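Local coordinates for sensor protein (Vibrio parahaemolyticus, PDB 3I9Y) that responds to trimethylamine N-oxide through its sensor domain and, as a whole receptor, probably phosphorylates a protein histidine with ATP, at residues 86-90 / 242-246; 93-97 / 235-239; 196-200 / 230-234. All coordinates share one frame; numbering follows the deposited sequence.

Contact 1: residues 86-90 / 242-246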
loop_
_atom_site.group_PDB
_atom_site.type_symbol
_atom_site.label_atom_id
_atom_site.label_comp_id
_atom_site.label_asym_id
_atom_site.label_seq_id
_atom_site.Cartn_x
_atom_site.Cartn_y
_atom_site.Cartn_z
ATOM N N THR A 86 1.319 -7.443 -4.688
ATOM C CA THR A 86 1.259 -6.509 -3.560
ATOM C C THR A 86 1.644 -5.085 -3.898
ATOM O O THR A 86 0.986 -4.117 -3.457
ATOM C CB THR A 86 2.220 -7.183 -2.424
ATOM O OG1 THR A 86 1.387 -8.213 -1.880
ATOM C CG2 THR A 86 2.640 -6.370 -1.481
ATOM N N VAL A 87 2.737 -4.919 -4.632
ATOM C CA VAL A 87 3.219 -3.594 -4.964
ATOM C C VAL A 87 2.255 -2.960 -5.989
ATOM O O VAL A 87 1.936 -1.737 -5.952
ATOM C CB VAL A 87 4.680 -3.589 -5.440
ATOM C CG1 VAL A 87 5.030 -2.146 -5.999
ATOM C CG2 VAL A 87 5.710 -4.002 -4.208
ATOM N N GLU A 88 1.737 -3.731 -6.940
ATOM C CA GLU A 88 0.838 -3.122 -7.875
ATOM C C GLU A 88 -0.512 -2.746 -7.088
ATOM O O GLU A 88 -1.099 -1.742 -7.407
ATOM C CB GLU A 88 0.565 -4.020 -9.035
ATOM C CG GLU A 88 -0.562 -3.472 -9.920
ATOM C CD GLU A 88 -0.794 -4.306 -11.282
ATOM O OE1 GLU A 88 -0.109 -5.423 -11.473
ATOM O OE2 GLU A 88 -1.735 -3.829 -12.100
ATOM N N ARG A 89 -0.956 -3.574 -6.172
ATOM C CA ARG A 89 -2.143 -3.304 -5.475
ATOM C C ARG A 89 -1.907 -1.983 -4.581
ATOM O O ARG A 89 -2.812 -1.130 -4.524
ATOM C CB ARG A 89 -2.469 -4.378 -4.543
ATOM C CG ARG A 89 -3.511 -4.028 -3.574
ATOM C CD ARG A 89 -3.873 -5.362 -2.830
ATOM N NE ARG A 89 -4.842 -5.210 -1.739
ATOM C CZ ARG A 89 -6.186 -5.151 -1.902
ATOM N NH1 ARG A 89 -6.790 -5.243 -3.163
ATOM N NH2 ARG A 89 -6.932 -4.965 -0.821
ATOM N N LYS A 90 -0.685 -1.799 -4.127
ATOM C CA LYS A 90 -0.336 -0.660 -3.345
ATOM C C LYS A 90 -0.522 0.650 -4.173
ATOM O O LYS A 90 -1.112 1.620 -3.634
ATOM C CB LYS A 90 1.143 -0.761 -2.809
ATOM C CG LYS A 90 1.441 0.571 -2.221
ATOM C CD LYS A 90 2.804 0.631 -1.693
ATOM C CE LYS A 90 3.664 0.699 -2.911
ATOM N NZ LYS A 90 5.003 1.364 -2.561
ATOM N N ASN A 242 -2.245 -4.151 3.438
ATOM C CA ASN A 242 -1.440 -4.497 2.260
ATOM C C ASN A 242 -0.031 -4.024 2.556
ATOM O O ASN A 242 0.975 -4.727 2.191
ATOM C CB ASN A 242 -1.956 -3.843 0.990
ATOM C CG ASN A 242 -1.193 -4.318 -0.274
ATOM O OD1 ASN A 242 -0.536 -3.547 -0.956
ATOM N ND2 ASN A 242 -1.276 -5.566 -0.580
ATOM N N ASN A 243 0.132 -2.875 3.182
ATOM C CA ASN A 243 1.545 -2.440 3.495
ATOM C C ASN A 243 2.189 -3.418 4.480
ATOM O O ASN A 243 3.420 -3.751 4.364
ATOM C CB ASN A 243 1.648 -1.100 4.169
ATOM C CG ASN A 243 1.339 0.038 3.122
ATOM O OD1 ASN A 243 1.364 -0.243 1.865
ATOM N ND2 ASN A 243 1.056 1.305 3.594
ATOM N N GLU A 244 1.386 -3.916 5.404
ATOM C CA GLU A 244 1.997 -4.750 6.390
ATOM C C GLU A 244 2.451 -6.180 5.700
ATOM O O GLU A 244 3.528 -6.764 5.954
ATOM C CB GLU A 244 0.934 -4.976 7.404
ATOM C CG GLU A 244 1.151 -6.082 8.155
ATOM C CD GLU A 244 0.863 -5.686 9.572
ATOM O OE1 GLU A 244 -0.067 -6.317 10.233
ATOM O OE2 GLU A 244 1.597 -4.707 10.009
ATOM N N GLN A 245 1.584 -6.679 4.877
ATOM C CA GLN A 245 1.817 -7.898 4.173
ATOM C C GLN A 245 3.079 -7.623 3.247
ATOM O O GLN A 245 4.085 -8.406 3.129
ATOM C CB GLN A 245 0.558 -8.214 3.335
ATOM C CG GLN A 245 1.024 -9.278 2.452
ATOM C CD GLN A 245 0.945 -10.675 3.350
ATOM O OE1 GLN A 245 0.602 -10.626 4.685
ATOM N NE2 GLN A 245 1.209 -11.856 2.647
ATOM N N SER A 246 3.175 -6.452 2.684
ATOM C CA SER A 246 4.329 -6.270 1.849
ATOM C C SER A 246 5.678 -6.177 2.663
ATOM O O SER A 246 6.769 -6.698 2.233
ATOM C CB SER A 246 3.979 -5.173 0.821
ATOM O OG SER A 246 5.049 -4.340 0.740
#
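T86 and S246 bring their CA atoms to 6.2 Å where two helices run nearly antiparallel, at 152°, with their axes 9.8 Å apart. The methyl of T86 faces S246, but the modelled spacing there is too short to trust. N242 is the residue to look at. With CG anti to its backbone N (chi1 -174°), its amide reaches across to the opposite helix and ends beside the turn from T86 to K90. CG of N242 lies 3.9 Å from O of T86, a carbonyl that also accepts the helical bond from N of K90. On the other flank comes R89, extended from CG to NE, with its CD 3.8 Å from CG of N242. The guanidinium offers its edge to the amide, and the two planes stand 78° apart. K90 adds its aliphatic part: CD is 3.9 Å from OD1 of N243, the two chains crossing at about a right angle. Its NZ then turns away to a weak hydrogen bond with O of S27. Q245 borders T86, while its NE2 bonds to E82 one helical turn back along helix 63-114. Largely polar side chains, with the aliphatic stems of R89 and K90, thus meet close to the middle of the molecule, in an antiparallel helix pair typical of the stacked four-helix bundles that make up this sensor domain.

Contact 2: residues 93-97 / 235-239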
loop_
_atom_site.group_PDB
_atom_site.type_symbol
_atom_site.label_atom_id
_atom_site.label_comp_id
_atom_site.label_asym_id
_atom_site.label_seq_id
_atom_site.Cartn_x
_atom_site.Cartn_y
_atom_site.Cartn_z
ATOM N N LEU A 93 -4.489 1.150 -4.728
ATOM C CA LEU A 93 -5.154 1.528 -3.473
ATOM C C LEU A 93 -4.782 3.074 -3.172
ATOM O O LEU A 93 -5.713 3.828 -2.795
ATOM C CB LEU A 93 -4.605 0.774 -2.232
ATOM C CG LEU A 93 -5.009 -0.640 -2.156
ATOM C CD1 LEU A 93 -4.517 -1.443 -0.880
ATOM C CD2 LEU A 93 -6.479 -0.777 -2.153
ATOM N N ALA A 94 -3.555 3.556 -3.447
ATOM C CA ALA A 94 -3.136 4.868 -3.044
ATOM C C ALA A 94 -3.968 5.855 -3.913
ATOM O O ALA A 94 -4.458 6.902 -3.480
ATOM C CB ALA A 94 -1.721 5.064 -3.221
ATOM N N LYS A 95 -4.169 5.463 -5.161
ATOM C CA LYS A 95 -5.003 6.158 -6.111
ATOM C C LYS A 95 -6.446 6.223 -5.772
ATOM O O LYS A 95 -7.047 7.288 -5.906
ATOM C CB LYS A 95 -4.933 5.411 -7.448
ATOM C CG LYS A 95 -5.674 6.023 -8.509
ATOM C CD LYS A 95 -4.782 7.275 -8.540
ATOM C CE LYS A 95 -5.578 8.634 -7.856
ATOM N NZ LYS A 95 -4.944 10.125 -8.083
ATOM N N GLU A 96 -7.047 5.117 -5.370
ATOM C CA GLU A 96 -8.401 5.083 -5.028
ATOM C C GLU A 96 -8.523 6.141 -3.829
ATOM O O GLU A 96 -9.542 6.901 -3.755
ATOM C CB GLU A 96 -8.959 3.734 -4.560
ATOM C CG GLU A 96 -9.230 2.492 -5.739
ATOM C CD GLU A 96 -10.633 2.613 -6.508
ATOM O OE1 GLU A 96 -11.332 3.694 -6.171
ATOM O OE2 GLU A 96 -11.102 1.674 -7.353
ATOM N N ILE A 97 -7.634 6.035 -2.809
ATOM C CA ILE A 97 -7.695 6.928 -1.698
ATOM C C ILE A 97 -7.493 8.432 -2.095
ATOM O O ILE A 97 -8.249 9.231 -1.634
ATOM C CB ILE A 97 -6.639 6.499 -0.634
ATOM C CG1 ILE A 97 -7.093 5.157 -0.008
ATOM C CG2 ILE A 97 -6.589 7.558 0.443
ATOM C CD1 ILE A 97 -5.829 4.297 0.481
ATOM N N ILE A 235 -10.873 1.770 2.700
ATOM C CA ILE A 235 -9.732 1.568 1.717
ATOM C C ILE A 235 -8.413 1.872 2.473
ATOM O O ILE A 235 -7.359 1.196 2.294
ATOM C CB ILE A 235 -9.880 2.457 0.485
ATOM C CG1 ILE A 235 -11.281 2.114 -0.180
ATOM C CG2 ILE A 235 -8.737 2.061 -0.478
ATOM C CD1 ILE A 235 -11.619 3.130 -1.364
ATOM N N LEU A 236 -8.492 2.803 3.458
ATOM C CA LEU A 236 -7.295 3.104 4.285
ATOM C C LEU A 236 -6.926 1.855 5.102
ATOM O O LEU A 236 -5.663 1.584 5.308
ATOM C CB LEU A 236 -7.472 4.303 5.260
ATOM C CG LEU A 236 -7.440 5.593 4.398
ATOM C CD1 LEU A 236 -7.987 6.745 5.428
ATOM C CD2 LEU A 236 -5.999 6.038 4.044
ATOM N N LEU A 237 -7.946 1.105 5.568
ATOM C CA LEU A 237 -7.584 -0.127 6.306
ATOM C C LEU A 237 -6.977 -1.194 5.355
ATOM O O LEU A 237 -6.057 -1.931 5.794
ATOM C CB LEU A 237 -8.801 -0.791 7.106
ATOM C CG LEU A 237 -9.382 0.387 8.014
ATOM C CD1 LEU A 237 -10.818 0.220 8.497
ATOM C CD2 LEU A 237 -8.439 0.458 9.318
ATOM N N GLN A 238 -7.506 -1.299 4.092
ATOM C CA GLN A 238 -6.925 -2.264 3.233
ATOM C C GLN A 238 -5.467 -1.826 2.931
ATOM O O GLN A 238 -4.675 -2.674 2.780
ATOM C CB GLN A 238 -7.731 -2.308 1.910
ATOM C CG GLN A 238 -9.079 -3.026 2.228
ATOM C CD GLN A 238 -10.176 -2.548 1.136
ATOM O OE1 GLN A 238 -9.930 -1.635 0.357
ATOM N NE2 GLN A 238 -11.293 -3.097 1.170
ATOM N N GLN A 239 -5.184 -0.525 2.753
ATOM C CA GLN A 239 -3.862 -0.091 2.392
ATOM C C GLN A 239 -3.030 -0.448 3.677
ATOM O O GLN A 239 -1.877 -0.883 3.532
ATOM C CB GLN A 239 -3.800 1.438 2.234
ATOM C CG GLN A 239 -2.463 1.975 2.203
ATOM C CD GLN A 239 -2.526 3.474 1.844
ATOM O OE1 GLN A 239 -2.789 4.364 2.780
ATOM N NE2 GLN A 239 -2.240 3.801 0.610
#
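L93 meets Q239 at one end of this antiparallel pairing, their CA atoms 6.2 Å apart, and I97 faces I235 at the other. The helix axes approach to 9.7 Å, with the N-to-C directions 156° apart. L93 comes first. Its two methyls split the work: CD1 presses on the backbone of the partner helix, 3.6 Å from CA of Q239, while CD2 reaches 4.0 Å from CG2 of I235. One leucine therefore bridges successive turns of the opposite helix. A94 follows, and although its CB is turned from the partner helix, its CA is 3.9 Å from NE2 of Q239, whose extended chain lays the amide along this margin. E96 borders the other margin. Only its aliphatic part takes part, with CB packed near CD1 of I235, and its carboxylate turns to a salt bridge with R100 on the same helix. I97 comes last and, like L93, meets three residues. Its CG1 sits 3.5 Å from CG2 of I235, the two isoleucines running alongside each other and pointing opposite ways. The CG2 branch, anti to the backbone N, is directed to L236 and stops 4.0 Å from its CD2. At the end of the other branch, CD1 lies 3.6 Å from NE2 of Q239 and also borders that residue's CB and CD, so the glutamine covers the isoleucine with both its stem and its amide. No hydrogen bond crosses between the two segments. L93, the two isoleucines and the stem of Q239 form the centre, E96, Q238 and the amide end of Q239 lie toward the margins, and the pairing thus rests on apolar burial and shape.

Contact 3: residues 196-200 / 230-234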
loop_
_atom_site.group_PDB
_atom_site.type_symbol
_atom_site.label_atom_id
_atom_site.label_comp_id
_atom_site.label_asym_id
_atom_site.label_seq_id
_atom_site.Cartn_x
_atom_site.Cartn_y
_atom_site.Cartn_z
ATOM N N PHE A 196 -15.192 10.684 12.534
ATOM C CA PHE A 196 -15.588 11.505 11.391
ATOM C C PHE A 196 -16.988 11.162 11.256
ATOM O O PHE A 196 -17.841 12.013 10.890
ATOM C CB PHE A 196 -14.843 10.980 10.088
ATOM C CG PHE A 196 -15.350 11.573 8.793
ATOM C CD1 PHE A 196 -14.659 12.665 8.200
ATOM C CD2 PHE A 196 -16.431 11.055 8.161
ATOM C CE1 PHE A 196 -15.093 13.209 6.992
ATOM C CE2 PHE A 196 -16.888 11.581 6.937
ATOM C CZ PHE A 196 -16.245 12.662 6.343
ATOM N N GLU A 197 -17.326 9.875 11.515
ATOM C CA GLU A 197 -18.767 9.549 11.335
ATOM C C GLU A 197 -19.700 10.299 12.393
ATOM O O GLU A 197 -20.844 10.666 12.093
ATOM C CB GLU A 197 -19.011 8.076 11.560
ATOM C CG GLU A 197 -20.500 7.755 11.473
ATOM C CD GLU A 197 -20.759 6.196 11.520
ATOM O OE1 GLU A 197 -20.101 5.411 12.307
ATOM O OE2 GLU A 197 -21.616 5.733 10.717
ATOM N N ASN A 198 -19.234 10.431 13.610
ATOM C CA ASN A 198 -20.059 11.092 14.703
ATOM C C ASN A 198 -20.184 12.617 14.264
ATOM O O ASN A 198 -21.276 13.167 14.243
ATOM C CB ASN A 198 -19.319 11.001 16.028
ATOM C CG ASN A 198 -19.252 9.516 16.617
ATOM O OD1 ASN A 198 -20.150 8.604 16.310
ATOM N ND2 ASN A 198 -18.190 9.262 17.495
ATOM N N ASN A 199 -19.107 13.208 13.731
ATOM C CA ASN A 199 -19.155 14.623 13.265
ATOM C C ASN A 199 -20.109 14.810 12.186
ATOM O O ASN A 199 -20.818 15.794 12.141
ATOM C CB ASN A 199 -17.834 15.070 12.804
ATOM C CG ASN A 199 -17.016 15.330 13.886
ATOM O OD1 ASN A 199 -17.593 15.441 14.957
ATOM N ND2 ASN A 199 -15.639 15.437 13.757
ATOM N N LEU A 200 -20.139 13.874 11.243
ATOM C CA LEU A 200 -21.097 13.939 10.194
ATOM C C LEU A 200 -22.592 13.934 10.730
ATOM O O LEU A 200 -23.479 14.598 10.193
ATOM C CB LEU A 200 -20.828 12.744 9.307
ATOM C CG LEU A 200 -21.746 12.917 8.172
ATOM C CD1 LEU A 200 -21.162 13.929 7.107
ATOM C CD2 LEU A 200 -21.841 11.619 7.518
ATOM N N GLN A 230 -17.482 7.881 2.886
ATOM C CA GLN A 230 -16.902 7.361 4.076
ATOM C C GLN A 230 -16.298 5.975 3.762
ATOM O O GLN A 230 -15.467 5.555 4.553
ATOM C CB GLN A 230 -17.938 7.158 5.351
ATOM C CG GLN A 230 -18.364 8.458 5.832
ATOM C CD GLN A 230 -19.566 8.210 6.862
ATOM O OE1 GLN A 230 -20.780 7.940 6.468
ATOM N NE2 GLN A 230 -19.180 8.192 8.122
ATOM N N VAL A 231 -16.630 5.344 2.644
ATOM C CA VAL A 231 -15.975 4.028 2.202
ATOM C C VAL A 231 -14.467 4.314 2.113
ATOM O O VAL A 231 -13.689 3.362 2.175
ATOM C CB VAL A 231 -16.311 3.482 0.742
ATOM C CG1 VAL A 231 -17.773 3.610 0.453
ATOM C CG2 VAL A 231 -15.859 4.450 -0.258
ATOM N N VAL A 232 -13.987 5.582 2.020
ATOM C CA VAL A 232 -12.460 5.790 1.952
ATOM C C VAL A 232 -11.757 5.220 3.232
ATOM O O VAL A 232 -10.621 4.771 3.213
ATOM C CB VAL A 232 -12.167 7.238 1.767
ATOM C CG1 VAL A 232 -12.333 7.986 3.118
ATOM C CG2 VAL A 232 -10.720 7.420 1.338
ATOM N N PHE A 233 -12.412 5.198 4.419
ATOM C CA PHE A 233 -11.758 4.691 5.575
ATOM C C PHE A 233 -11.639 3.100 5.411
ATOM O O PHE A 233 -10.683 2.521 5.955
ATOM C CB PHE A 233 -12.632 4.985 6.864
ATOM C CG PHE A 233 -12.550 6.446 7.275
ATOM C CD1 PHE A 233 -11.418 6.936 7.937
ATOM C CD2 PHE A 233 -13.615 7.283 6.902
ATOM C CE1 PHE A 233 -11.375 8.252 8.221
ATOM C CE2 PHE A 233 -13.586 8.636 7.175
ATOM C CZ PHE A 233 -12.487 9.151 7.833
ATOM N N THR A 234 -12.524 2.410 4.682
ATOM C CA THR A 234 -12.239 0.989 4.666
ATOM C C THR A 234 -11.151 0.829 3.633
ATOM O O THR A 234 -10.442 -0.119 3.756
ATOM C CB THR A 234 -13.390 0.107 4.258
ATOM O OG1 THR A 234 -13.666 0.451 2.922
ATOM C CG2 THR A 234 -14.713 0.533 4.961
#
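F196 reaches from its helix toward F233 and Q230, and its side chain can be followed outward atom by atom. CB starts against the far end of the other ring, 3.7 Å from CZ of F233. CG, held anti to the backbone N (chi1 169°), is 3.8 Å from CE2 of F233, which lies over one face of the F196 ring. From there the ring divides its neighbours: CD1 stays near CZ of F233, while CD2 has CE2 of F233 over its face and the Q230 amide at its edge. Farther out, CE2 of F196 meets the stem of Q230, 3.6 Å from CG of Q230. The rings of F196 and F233 are oblique, with centroids 5.4 Å apart and planes at 54°. Q230, extended beyond CG, carries on past the ring until its amide rests against CB of E197, with CD2 of L200 4.2 Å from CD of Q230. Bonds from T234 to O of V231 hold the first turn after Q230. The contact is buried. F233 touches I192 and Q193 of helix 186-208, and V232 faces R100 and M104 of helix 63-114, so the start of helix 232-267 packs against both of these helices, while F196 also reaches I177 of helix 158-180.

Overall arrangement
Coming from the N terminus, the chain passes helices 5-27 and 32-58 and enters long helix 63-114, which supplies 86-90 to contact 1 and then 93-97 to contact 2. After an unmodelled gap, helix 158-180 leads to helix 186-208 and its segment 196-200. Contact 3 closes first, when the chain returns at 230-234; contact 2 closes at 235-239 and contact 1 at 242-246. The three are nested without crossing, 3 inside 2 inside 1. Neighbours touch: N242 packs on L93, and I97 on V232. Contacts 1 and 2 join the two long helices near the chain's centre, and contact 3 joins helix 186-208 to the start of helix 232-267.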